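Local atomic coordinates of RNA-binding protein with serine-rich domain 1 (Homo sapiens, PDB entry 4A8X), a protein that binds RNA and serves as an auxiliary component of the exon junction complex deposited on spliced mRNAs, taking part in splicing complexes. Residues 28-33 and 53-58; 4-9 and 80-85; 10-15 and 70-75; 35-40 and 47-52. All blocks are in the same frame, centred on the assembly; numbering follows the deposited sequence.

Contact 1 of 4, residues 28-33 and 53-58; sequences YGKIKM and EFENPD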
# COMPACT_ATOMS: atom_id res chain seq x y z
N TYR A 28 9.57 6.77 18.15
CA TYR A 28 8.96 6.79 19.48
C TYR A 28 9.90 6.24 20.57
O TYR A 28 9.56 6.28 21.75
CB TYR A 28 7.57 6.08 19.49
CG TYR A 28 6.67 6.73 18.48
CD1 TYR A 28 6.16 7.98 18.70
CD2 TYR A 28 6.39 6.11 17.25
CE1 TYR A 28 5.37 8.63 17.76
CE2 TYR A 28 5.61 6.77 16.29
CZ TYR A 28 5.09 8.01 16.56
OH TYR A 28 4.32 8.68 15.64
N GLY A 29 11.07 5.73 20.19
CA GLY A 29 12.00 5.21 21.17
C GLY A 29 12.98 4.26 20.55
O GLY A 29 12.95 4.03 19.34
N LYS A 30 13.85 3.71 21.37
CA LYS A 30 14.86 2.77 20.94
C LYS A 30 14.26 1.37 20.84
O LYS A 30 13.73 0.85 21.81
CB LYS A 30 15.99 2.71 21.96
CG LYS A 30 17.19 1.95 21.48
CD LYS A 30 17.92 2.71 20.38
CE LYS A 30 19.09 1.89 19.82
NZ LYS A 30 19.88 2.64 18.77
N ILE A 31 14.39 0.77 19.67
CA ILE A 31 13.83 -0.54 19.42
C ILE A 31 14.88 -1.60 19.73
O ILE A 31 16.01 -1.53 19.24
CB ILE A 31 13.34 -0.66 17.97
CG1 ILE A 31 12.20 0.34 17.73
CG2 ILE A 31 12.87 -2.07 17.73
CD1 ILE A 31 11.61 0.31 16.37
N LYS A 32 14.51 -2.55 20.56
CA LYS A 32 15.42 -3.62 20.98
C LYS A 32 15.23 -4.90 20.18
O LYS A 32 16.14 -5.71 20.08
CB LYS A 32 15.20 -3.89 22.46
CG LYS A 32 15.86 -5.16 22.95
CD LYS A 32 15.62 -5.37 24.45
CE LYS A 32 16.65 -6.34 25.03
NZ LYS A 32 16.81 -6.15 26.51
N MET A 33 14.03 -5.10 19.62
CA MET A 33 13.76 -6.28 18.80
C MET A 33 12.54 -6.05 17.90
O MET A 33 11.61 -5.35 18.31
CB MET A 33 13.51 -7.50 19.69
CG MET A 33 13.55 -8.82 18.95
SD MET A 33 15.21 -9.60 18.95
CE MET A 33 15.68 -9.57 20.68
N GLU A 53 9.55 -4.33 20.14
CA GLU A 53 9.87 -4.23 21.57
C GLU A 53 10.80 -3.06 21.78
O GLU A 53 11.86 -2.99 21.15
CB GLU A 53 10.50 -5.52 22.08
CG GLU A 53 10.97 -5.39 23.51
CD GLU A 53 11.41 -6.69 24.12
OE1 GLU A 53 12.60 -7.05 23.96
OE2 GLU A 53 10.57 -7.35 24.77
N PHE A 54 10.40 -2.16 22.67
CA PHE A 54 11.18 -0.97 22.98
C PHE A 54 12.03 -1.22 24.22
O PHE A 54 11.86 -2.22 24.92
CB PHE A 54 10.28 0.23 23.21
CG PHE A 54 9.57 0.70 21.98
CD1 PHE A 54 10.21 1.58 21.09
CD2 PHE A 54 8.28 0.26 21.69
CE1 PHE A 54 9.55 2.02 19.94
CE2 PHE A 54 7.62 0.67 20.52
CZ PHE A 54 8.26 1.57 19.64
N GLU A 55 12.95 -0.30 24.48
CA GLU A 55 13.82 -0.37 25.63
C GLU A 55 13.09 -0.10 26.95
O GLU A 55 13.48 -0.62 28.01
CB GLU A 55 14.97 0.63 25.43
CG GLU A 55 15.99 0.58 26.50
CD GLU A 55 17.08 1.64 26.35
OE1 GLU A 55 16.90 2.64 25.60
OE2 GLU A 55 18.13 1.44 27.01
N ASN A 56 12.07 0.74 26.93
CA ASN A 56 11.36 1.04 28.17
C ASN A 56 9.88 1.29 27.97
O ASN A 56 9.44 1.60 26.87
CB ASN A 56 12.05 2.19 28.96
CG ASN A 56 11.79 3.56 28.36
OD1 ASN A 56 10.64 3.94 28.18
ND2 ASN A 56 12.85 4.31 28.07
N PRO A 57 9.09 1.07 29.01
CA PRO A 57 7.63 1.18 28.91
C PRO A 57 7.14 2.55 28.46
O PRO A 57 6.09 2.60 27.82
CB PRO A 57 7.16 0.92 30.34
CG PRO A 57 8.26 0.18 30.99
CD PRO A 57 9.52 0.71 30.37
N ASP A 58 7.83 3.63 28.81
CA ASP A 58 7.41 4.97 28.40
C ASP A 58 7.40 5.07 26.87
O ASP A 58 6.50 5.63 26.28
CB ASP A 58 8.37 6.00 29.01
CG ASP A 58 8.33 6.00 30.54
OD1 ASP A 58 7.22 5.86 31.09
OD2 ASP A 58 9.38 6.14 31.19
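Lys32 N and Met33 N both turn to Glu53 O, forming a classic beta bulge where strands 31-39 and 46-54 pair as the beta2-beta3 hairpin of an RNA recognition motif (RRM). Lys32 N to Glu53 O measures 2.8 Å, whereas Met33 N to Glu53 O is weak at 3.4 Å; Glu53 N answers with an almost straight bond to Met33 O (2.9 Å, 174°). At the other end of the pairing, Glu55 N reaches Lys30 O at 3.0 Å, and the CA hydrogen of Phe54 leans on the same oxygen. Lys32 and Glu53 run alongside each other, Lys32 CD 3.5 Å from Glu53 OE1, but Lys32 NZ stays 5.0 Å from that oxygen, so any charge attraction is probably modest. Phe54, with CG anti to the carbonyl carbon (chi1 -68°), sets its ring edge against the carbonyl of Gly29 and meets Ile31 CG1 at CE1 (3.8 Å). Gly29 follows a helix with positive phi; a beta carbon there would press on Phe54 CD1 and jam against the preceding carbonyl. Farther out, Glu59 binds the backbone nitrogens of Lys30 and Asn56. Helix 18-26 covers Ile31, while Phe54 and Tyr28 pack on Ala63 of helix 57-67.

Contact 2 of 4, residues 4-9 and 80-85; sequences PTKVHI and TAVLAP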
# COMPACT_ATOMS: atom_id res chain seq x y z
N PRO A 4 4.28 -2.94 30.07
CA PRO A 4 4.85 -3.68 28.93
C PRO A 4 5.76 -2.81 28.08
O PRO A 4 5.57 -1.59 28.04
CB PRO A 4 3.61 -4.00 28.11
CG PRO A 4 2.65 -2.87 28.39
CD PRO A 4 2.87 -2.58 29.85
N THR A 5 6.71 -3.44 27.38
CA THR A 5 7.55 -2.75 26.40
C THR A 5 7.34 -3.23 24.95
O THR A 5 7.87 -2.62 24.01
CB THR A 5 9.02 -2.98 26.73
OG1 THR A 5 9.23 -4.38 26.84
CG2 THR A 5 9.41 -2.30 28.07
N LYS A 6 6.58 -4.30 24.77
CA LYS A 6 6.38 -4.89 23.45
C LYS A 6 5.01 -4.52 22.90
O LYS A 6 4.02 -4.56 23.62
CB LYS A 6 6.54 -6.40 23.53
CG LYS A 6 6.51 -7.10 22.15
CD LYS A 6 6.43 -8.65 22.29
CE LYS A 6 7.58 -9.22 23.08
NZ LYS A 6 7.38 -10.67 23.36
N VAL A 7 4.94 -4.18 21.62
CA VAL A 7 3.67 -3.82 20.99
C VAL A 7 3.43 -4.64 19.70
O VAL A 7 4.39 -4.94 18.96
CB VAL A 7 3.60 -2.31 20.65
CG1 VAL A 7 3.93 -1.41 21.89
CG2 VAL A 7 4.52 -1.96 19.51
N HIS A 8 2.16 -5.00 19.45
CA HIS A 8 1.76 -5.66 18.19
C HIS A 8 1.21 -4.58 17.26
O HIS A 8 0.35 -3.78 17.64
CB HIS A 8 0.67 -6.71 18.47
CG HIS A 8 0.09 -7.35 17.24
ND1 HIS A 8 -0.95 -6.78 16.53
CD2 HIS A 8 0.39 -8.51 16.61
CE1 HIS A 8 -1.27 -7.58 15.52
NE2 HIS A 8 -0.47 -8.63 15.54
N ILE A 9 1.74 -4.53 16.06
CA ILE A 9 1.25 -3.62 15.02
C ILE A 9 0.48 -4.42 13.97
O ILE A 9 1.02 -5.37 13.39
CB ILE A 9 2.43 -2.92 14.30
CG1 ILE A 9 3.38 -2.26 15.31
CG2 ILE A 9 1.93 -1.92 13.28
CD1 ILE A 9 2.69 -1.34 16.33
N THR A 80 -1.12 -2.37 19.85
CA THR A 80 -1.61 -2.85 21.13
C THR A 80 -0.49 -3.47 21.96
O THR A 80 0.39 -4.14 21.43
CB THR A 80 -2.76 -3.89 20.97
OG1 THR A 80 -2.18 -5.17 20.77
CG2 THR A 80 -3.63 -3.59 19.78
N ALA A 81 -0.55 -3.28 23.26
CA ALA A 81 0.48 -3.82 24.14
C ALA A 81 0.41 -5.32 24.19
O ALA A 81 -0.67 -5.92 24.15
CB ALA A 81 0.34 -3.26 25.58
N VAL A 82 1.56 -5.94 24.34
CA VAL A 82 1.63 -7.39 24.39
C VAL A 82 2.50 -7.86 25.52
O VAL A 82 3.63 -7.42 25.68
CB VAL A 82 2.24 -7.93 23.08
CG1 VAL A 82 2.63 -9.43 23.22
CG2 VAL A 82 1.26 -7.69 21.95
N LEU A 83 1.96 -8.79 26.30
CA LEU A 83 2.70 -9.43 27.37
C LEU A 83 2.81 -10.92 27.04
O LEU A 83 1.92 -11.71 27.38
CB LEU A 83 1.99 -9.25 28.72
CG LEU A 83 1.97 -7.86 29.35
CD1 LEU A 83 0.99 -7.81 30.51
CD2 LEU A 83 3.34 -7.44 29.84
N ALA A 84 3.90 -11.31 26.39
CA ALA A 84 4.15 -12.73 26.11
C ALA A 84 5.61 -12.94 25.71
O ALA A 84 6.20 -12.06 25.13
CB ALA A 84 3.24 -13.20 25.01
N PRO A 85 6.19 -14.09 26.05
CA PRO A 85 7.57 -14.34 25.63
C PRO A 85 7.58 -14.50 24.11
O PRO A 85 6.51 -14.72 23.54
CB PRO A 85 7.92 -15.66 26.31
CG PRO A 85 6.85 -15.90 27.31
CD PRO A 85 5.63 -15.21 26.80
O HOH W 1 5.71 -5.91 27.02
O HOH W 2 5.79 -9.19 25.80
O HOH W 3 6.15 -12.19 21.29
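Lys6 directs CG away from its own backbone nitrogen (chi1 -173°) and kinks only at chi3 (-58°), which carries its chain obliquely past Val82 CG1 and its amine on to Ala84 O. This is the beta1-beta4 pairing of the RRM, with strand 6-9 in the position of the RNP2 motif. Its backbone ladder is antiparallel: His8 N bonds Thr80 O at 2.8 Å, Thr80 N returns to His8 O at 3.0 Å, and Val82 N reaches Lys6 O at 2.9 Å. A water joins Lys6 N to Val82 O where the strands spread. Lys6 NZ lies 2.5 Å from Ala84 O, a length short enough to be doubtful, and gives a cation-pi contact to Trp86; a further water accepts from NZ. A methionine in its place would probably leave Trp86 without its cationic partner and the C-terminal tail less fixed. His8, at the usual aromatic position of RNP2, shares its sheet face with Val82, whose CG2 touches His8 CB at 3.7 Å, and meets the rings of Tyr49 and Tyr51. Ahead of the strand, Pro4 touches two side chains, its CG 3.7 Å from Ala81 CB and its CB 3.9 Å from Leu83 CD2.

Contact 3 of 4, residues 10-15 and 70-75; sequences GRLTRN and GQIDGQ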
# COMPACT_ATOMS: atom_id res chain seq x y z
N GLY A 10 -0.77 -4.03 13.72
CA GLY A 10 -1.66 -4.78 12.84
C GLY A 10 -2.11 -3.98 11.62
O GLY A 10 -1.99 -2.75 11.60
N ARG A 11 -2.62 -4.69 10.62
CA ARG A 11 -3.16 -4.09 9.39
C ARG A 11 -2.08 -3.42 8.52
O ARG A 11 -2.31 -2.40 7.90
CB ARG A 11 -4.27 -3.09 9.74
CG ARG A 11 -5.54 -3.70 10.37
CD ARG A 11 -6.39 -4.52 9.36
NE ARG A 11 -6.90 -3.72 8.23
CZ ARG A 11 -7.20 -4.20 7.01
NH1 ARG A 11 -7.04 -5.50 6.73
NH2 ARG A 11 -7.63 -3.38 6.05
N LEU A 12 -0.91 -4.01 8.48
CA LEU A 12 0.16 -3.51 7.65
C LEU A 12 -0.13 -3.92 6.22
O LEU A 12 -0.42 -5.11 5.98
CB LEU A 12 1.51 -4.10 8.10
CG LEU A 12 2.00 -3.69 9.50
CD1 LEU A 12 3.38 -4.31 9.86
CD2 LEU A 12 2.10 -2.15 9.61
N THR A 13 -0.07 -2.99 5.27
CA THR A 13 -0.22 -3.37 3.87
C THR A 13 0.92 -4.27 3.39
O THR A 13 1.98 -4.36 4.02
CB THR A 13 -0.35 -2.19 2.92
OG1 THR A 13 0.92 -1.66 2.65
CG2 THR A 13 -1.29 -1.12 3.47
N ARG A 14 0.68 -4.93 2.24
CA ARG A 14 1.68 -5.76 1.59
C ARG A 14 2.90 -4.97 1.07
O ARG A 14 3.90 -5.56 0.67
CB ARG A 14 0.99 -6.57 0.48
CG ARG A 14 1.84 -7.52 -0.33
CD ARG A 14 0.90 -8.59 -0.93
NE ARG A 14 0.38 -9.47 0.12
CZ ARG A 14 -0.66 -10.28 -0.01
NH1 ARG A 14 -1.34 -10.34 -1.16
NH2 ARG A 14 -1.02 -11.04 1.00
N ASN A 15 2.83 -3.64 1.01
CA ASN A 15 4.00 -2.85 0.66
C ASN A 15 4.97 -2.64 1.86
O ASN A 15 6.12 -2.24 1.67
CB ASN A 15 3.60 -1.42 0.18
CG ASN A 15 2.97 -1.39 -1.17
OD1 ASN A 15 3.34 -2.14 -2.09
ND2 ASN A 15 2.00 -0.51 -1.33
N GLY A 70 -3.25 5.19 13.86
CA GLY A 70 -2.44 5.98 12.94
C GLY A 70 -2.51 5.30 11.57
O GLY A 70 -3.30 4.34 11.37
N GLN A 71 -1.76 5.82 10.62
CA GLN A 71 -1.79 5.32 9.24
C GLN A 71 -0.41 4.96 8.74
O GLN A 71 0.54 5.69 8.98
CB GLN A 71 -2.37 6.39 8.30
CG GLN A 71 -3.82 6.74 8.59
CD GLN A 71 -4.25 7.95 7.79
OE1 GLN A 71 -4.45 7.86 6.59
NE2 GLN A 71 -4.37 9.10 8.46
N ILE A 72 -0.32 3.85 8.00
CA ILE A 72 0.91 3.45 7.32
C ILE A 72 0.55 2.95 5.90
O ILE A 72 -0.33 2.09 5.75
CB ILE A 72 1.70 2.37 8.08
CG1 ILE A 72 2.06 2.80 9.54
CG2 ILE A 72 2.99 2.00 7.26
CD1 ILE A 72 2.93 1.77 10.34
N ASP A 73 1.22 3.51 4.91
CA ASP A 73 0.94 3.27 3.49
C ASP A 73 -0.54 3.33 3.14
O ASP A 73 -1.06 2.41 2.48
CB ASP A 73 1.51 1.92 3.04
CG ASP A 73 1.46 1.73 1.55
OD1 ASP A 73 1.58 2.73 0.80
OD2 ASP A 73 1.29 0.56 1.12
N GLY A 74 -1.22 4.38 3.61
CA GLY A 74 -2.57 4.68 3.20
C GLY A 74 -3.63 3.87 3.89
O GLY A 74 -4.79 3.89 3.50
N GLN A 75 -3.23 3.14 4.92
CA GLN A 75 -4.13 2.27 5.64
C GLN A 75 -4.03 2.51 7.16
O GLN A 75 -2.94 2.65 7.72
CB GLN A 75 -3.81 0.79 5.32
CG GLN A 75 -4.80 -0.20 5.90
CD GLN A 75 -4.79 -1.49 5.12
OE1 GLN A 75 -5.37 -1.58 4.02
NE2 GLN A 75 -4.07 -2.50 5.64
O HOH W 4 -0.46 -0.58 6.86
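Residues Ile72 to Gln75 fold into a type I' beta turn, closed by Ile72 N to Gln75 O (2.9 Å) and Gln75 N to Ile72 O, set against Arg11, Thr13 and Asn15. In the RRM this joins the beta1-alpha1 loop to the hairpin in which short strand 71-72 turns back into beta4 (75-82). Asp73, its CG anti to its own nitrogen, swings the carboxylate across to the loop, where OD2 is gripped twice: Thr13 OG1 donates to its anti lone pair at 2.7 Å, and Asn15 ND2 arrives on the syn side at 2.8 Å, 19° out of the carboxylate plane. Thr13 OG1 also accepts from Asn15 N in an ST turn. Asp73 OD1 and Asn15 ND2 bond to the backbone of another protein chain, while Gln71 and Ile72 continue the sheet into a strand of a further chain; this fits the need for the RRM in the ASAP complex. Leu12 CD2 and Ile72 CD1 meet at 4.1 Å. A water ties Arg11 O and Thr13 N to Ile72 O. The Arg11 guanidinium stacks on the Gln75 amide, planes 15° apart, and Gln75 NE2 donates to Arg11 O at 2.9 Å from 55° above the carbonyl plane.

Contact 4 of 4, residues 35-40 and 47-52; sequences DMPVER and KGYAYV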
# COMPACT_ATOMS: atom_id res chain seq x y z
N ASP A 35 9.89 -8.40 15.17
CA ASP A 35 9.52 -9.69 14.59
C ASP A 35 8.38 -9.47 13.59
O ASP A 35 7.26 -9.10 13.99
CB ASP A 35 9.09 -10.65 15.69
CG ASP A 35 8.65 -12.02 15.15
OD1 ASP A 35 8.99 -12.36 13.99
OD2 ASP A 35 7.97 -12.75 15.90
N MET A 36 8.67 -9.68 12.31
CA MET A 36 7.71 -9.49 11.24
C MET A 36 7.64 -10.79 10.39
O MET A 36 8.34 -10.95 9.40
CB MET A 36 8.15 -8.28 10.41
CG MET A 36 7.16 -7.81 9.37
SD MET A 36 7.43 -6.02 9.05
CE MET A 36 6.29 -5.77 7.71
N PRO A 37 6.76 -11.71 10.79
CA PRO A 37 6.73 -13.03 10.15
C PRO A 37 6.30 -12.93 8.69
O PRO A 37 5.53 -12.04 8.31
CB PRO A 37 5.71 -13.81 10.98
CG PRO A 37 5.61 -13.06 12.29
CD PRO A 37 5.83 -11.63 11.93
N VAL A 38 6.81 -13.86 7.88
CA VAL A 38 6.56 -13.86 6.44
C VAL A 38 5.67 -15.03 6.07
O VAL A 38 5.58 -16.00 6.81
CB VAL A 38 7.88 -14.02 5.65
CG1 VAL A 38 8.84 -12.93 6.03
CG2 VAL A 38 8.50 -15.41 5.90
N GLU A 39 5.04 -14.95 4.90
CA GLU A 39 4.22 -16.06 4.41
C GLU A 39 5.11 -17.29 4.15
O GLU A 39 6.08 -17.24 3.38
CB GLU A 39 3.45 -15.63 3.16
CG GLU A 39 2.34 -14.61 3.43
CD GLU A 39 1.11 -15.23 4.09
OE1 GLU A 39 1.09 -16.47 4.24
OE2 GLU A 39 0.18 -14.48 4.47
N ARG A 40 4.79 -18.38 4.84
CA ARG A 40 5.51 -19.65 4.69
C ARG A 40 5.78 -20.00 3.23
O ARG A 40 6.93 -20.21 2.81
CB ARG A 40 4.72 -20.79 5.35
CG ARG A 40 4.68 -20.71 6.87
CD ARG A 40 3.92 -21.88 7.50
NE ARG A 40 3.90 -21.78 8.97
CZ ARG A 40 3.37 -22.70 9.78
NH1 ARG A 40 2.80 -23.79 9.29
NH2 ARG A 40 3.41 -22.51 11.10
N LYS A 47 3.00 -11.34 6.76
CA LYS A 47 1.65 -11.70 7.15
C LYS A 47 0.79 -10.50 7.57
O LYS A 47 -0.34 -10.66 8.04
CB LYS A 47 1.71 -12.70 8.30
CG LYS A 47 2.25 -14.07 7.92
CD LYS A 47 1.99 -15.05 9.06
CE LYS A 47 2.48 -16.46 8.77
NZ LYS A 47 3.95 -16.61 9.03
N GLY A 48 1.32 -9.29 7.43
CA GLY A 48 0.51 -8.10 7.67
C GLY A 48 0.54 -7.58 9.10
O GLY A 48 -0.28 -6.76 9.48
N TYR A 49 1.51 -8.06 9.89
CA TYR A 49 1.68 -7.56 11.23
C TYR A 49 3.15 -7.63 11.68
O TYR A 49 3.97 -8.30 11.04
CB TYR A 49 0.79 -8.31 12.19
CG TYR A 49 1.15 -9.76 12.39
CD1 TYR A 49 2.12 -10.13 13.30
CD2 TYR A 49 0.52 -10.76 11.65
CE1 TYR A 49 2.46 -11.49 13.49
CE2 TYR A 49 0.83 -12.10 11.83
CZ TYR A 49 1.80 -12.46 12.75
OH TYR A 49 2.11 -13.79 12.91
N ALA A 50 3.46 -6.91 12.77
CA ALA A 50 4.80 -6.95 13.36
C ALA A 50 4.73 -6.80 14.88
O ALA A 50 3.81 -6.17 15.41
CB ALA A 50 5.67 -5.83 12.78
N TYR A 51 5.70 -7.37 15.58
CA TYR A 51 5.89 -7.03 16.99
C TYR A 51 7.12 -6.13 17.10
O TYR A 51 8.15 -6.36 16.44
CB TYR A 51 6.08 -8.26 17.85
CG TYR A 51 4.91 -9.19 17.89
CD1 TYR A 51 3.96 -9.09 18.89
CD2 TYR A 51 4.77 -10.19 16.95
CE1 TYR A 51 2.88 -9.97 18.95
CE2 TYR A 51 3.69 -11.10 17.00
CZ TYR A 51 2.75 -10.96 18.02
OH TYR A 51 1.68 -11.80 18.10
N VAL A 52 6.99 -5.08 17.91
CA VAL A 52 8.10 -4.18 18.18
C VAL A 52 8.32 -4.07 19.70
O VAL A 52 7.39 -3.76 20.45
CB VAL A 52 7.86 -2.78 17.54
CG1 VAL A 52 8.98 -1.84 17.88
CG2 VAL A 52 7.73 -2.92 16.00
O HOH W 5 4.06 -10.28 9.24
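Asp35 pairs with Tyr51 through two backbone bonds, Asp35 N to Tyr51 O at 3.0 Å and Tyr51 N to Asp35 O at 2.8 Å, joining beta2 to the beta3 strand that carries the RNP1 motif of the RRM. Both side chains stand on one sheet face, Asp35 O lying at the edge of the Tyr51 ring near its plane. Met36 leaves by the other side, its extended chain passing Tyr49 O and bringing SD within 4.1 Å of Ala50 CB, toward Ile21 of helix 18-26. Pro37 crosses Tyr49 at about a right angle, with its CG 3.6 Å from the phenol OH and its CD 3.7 Å from CE1. With CG between its own nitrogen and carbonyl carbon (chi1 68°), Tyr49 holds its ring over a water that links Pro37 O, Lys47 N and Tyr49 O. An alanine here would probably uncover that water and deprive both Pro37 and the His8 ring of their aromatic neighbour. Tyr49 and Tyr51 hold positions 3 and 5 of RNP1; in RNA-bound RRMs the residue at position 5 typically stacks on a base, while that at position 3 packs on the sugars. Pro37 O also accepts from Lys47 N at 3.0 Å. Lys47 bends at chi4 (82°), and its NZ reaches Val38 O at 2.8 Å, from 46° above that carbonyl plane. Beyond, Glu39 OE2 rests 4.0 Å from Lys47 CG.

Overall arrangement
From the N terminus, residues 4-9 enter the centre of the sheet as beta1 and wait for 80-85, so contact 2 closes the widest loop, almost the whole RRM. Immediately after, 10-15 opens contact 3, closed by 70-75 beyond both helices. Helix 18-26 leads into beta2, where contact 1 (28-33 with 53-58) and, inside it, contact 4 (35-40 with 47-52) close opposite ends of the beta2-beta3 hairpin. The four loops nest without crossing. Beta1 lies between beta3 and beta4: Thr5 O probably bonds Phe54 N, joining contacts 2 and 1, and likewise Ile9 N bonds Ala50 O between contacts 2 and 4, and Leu12 N bonds Gly48 O between contacts 3 and 4.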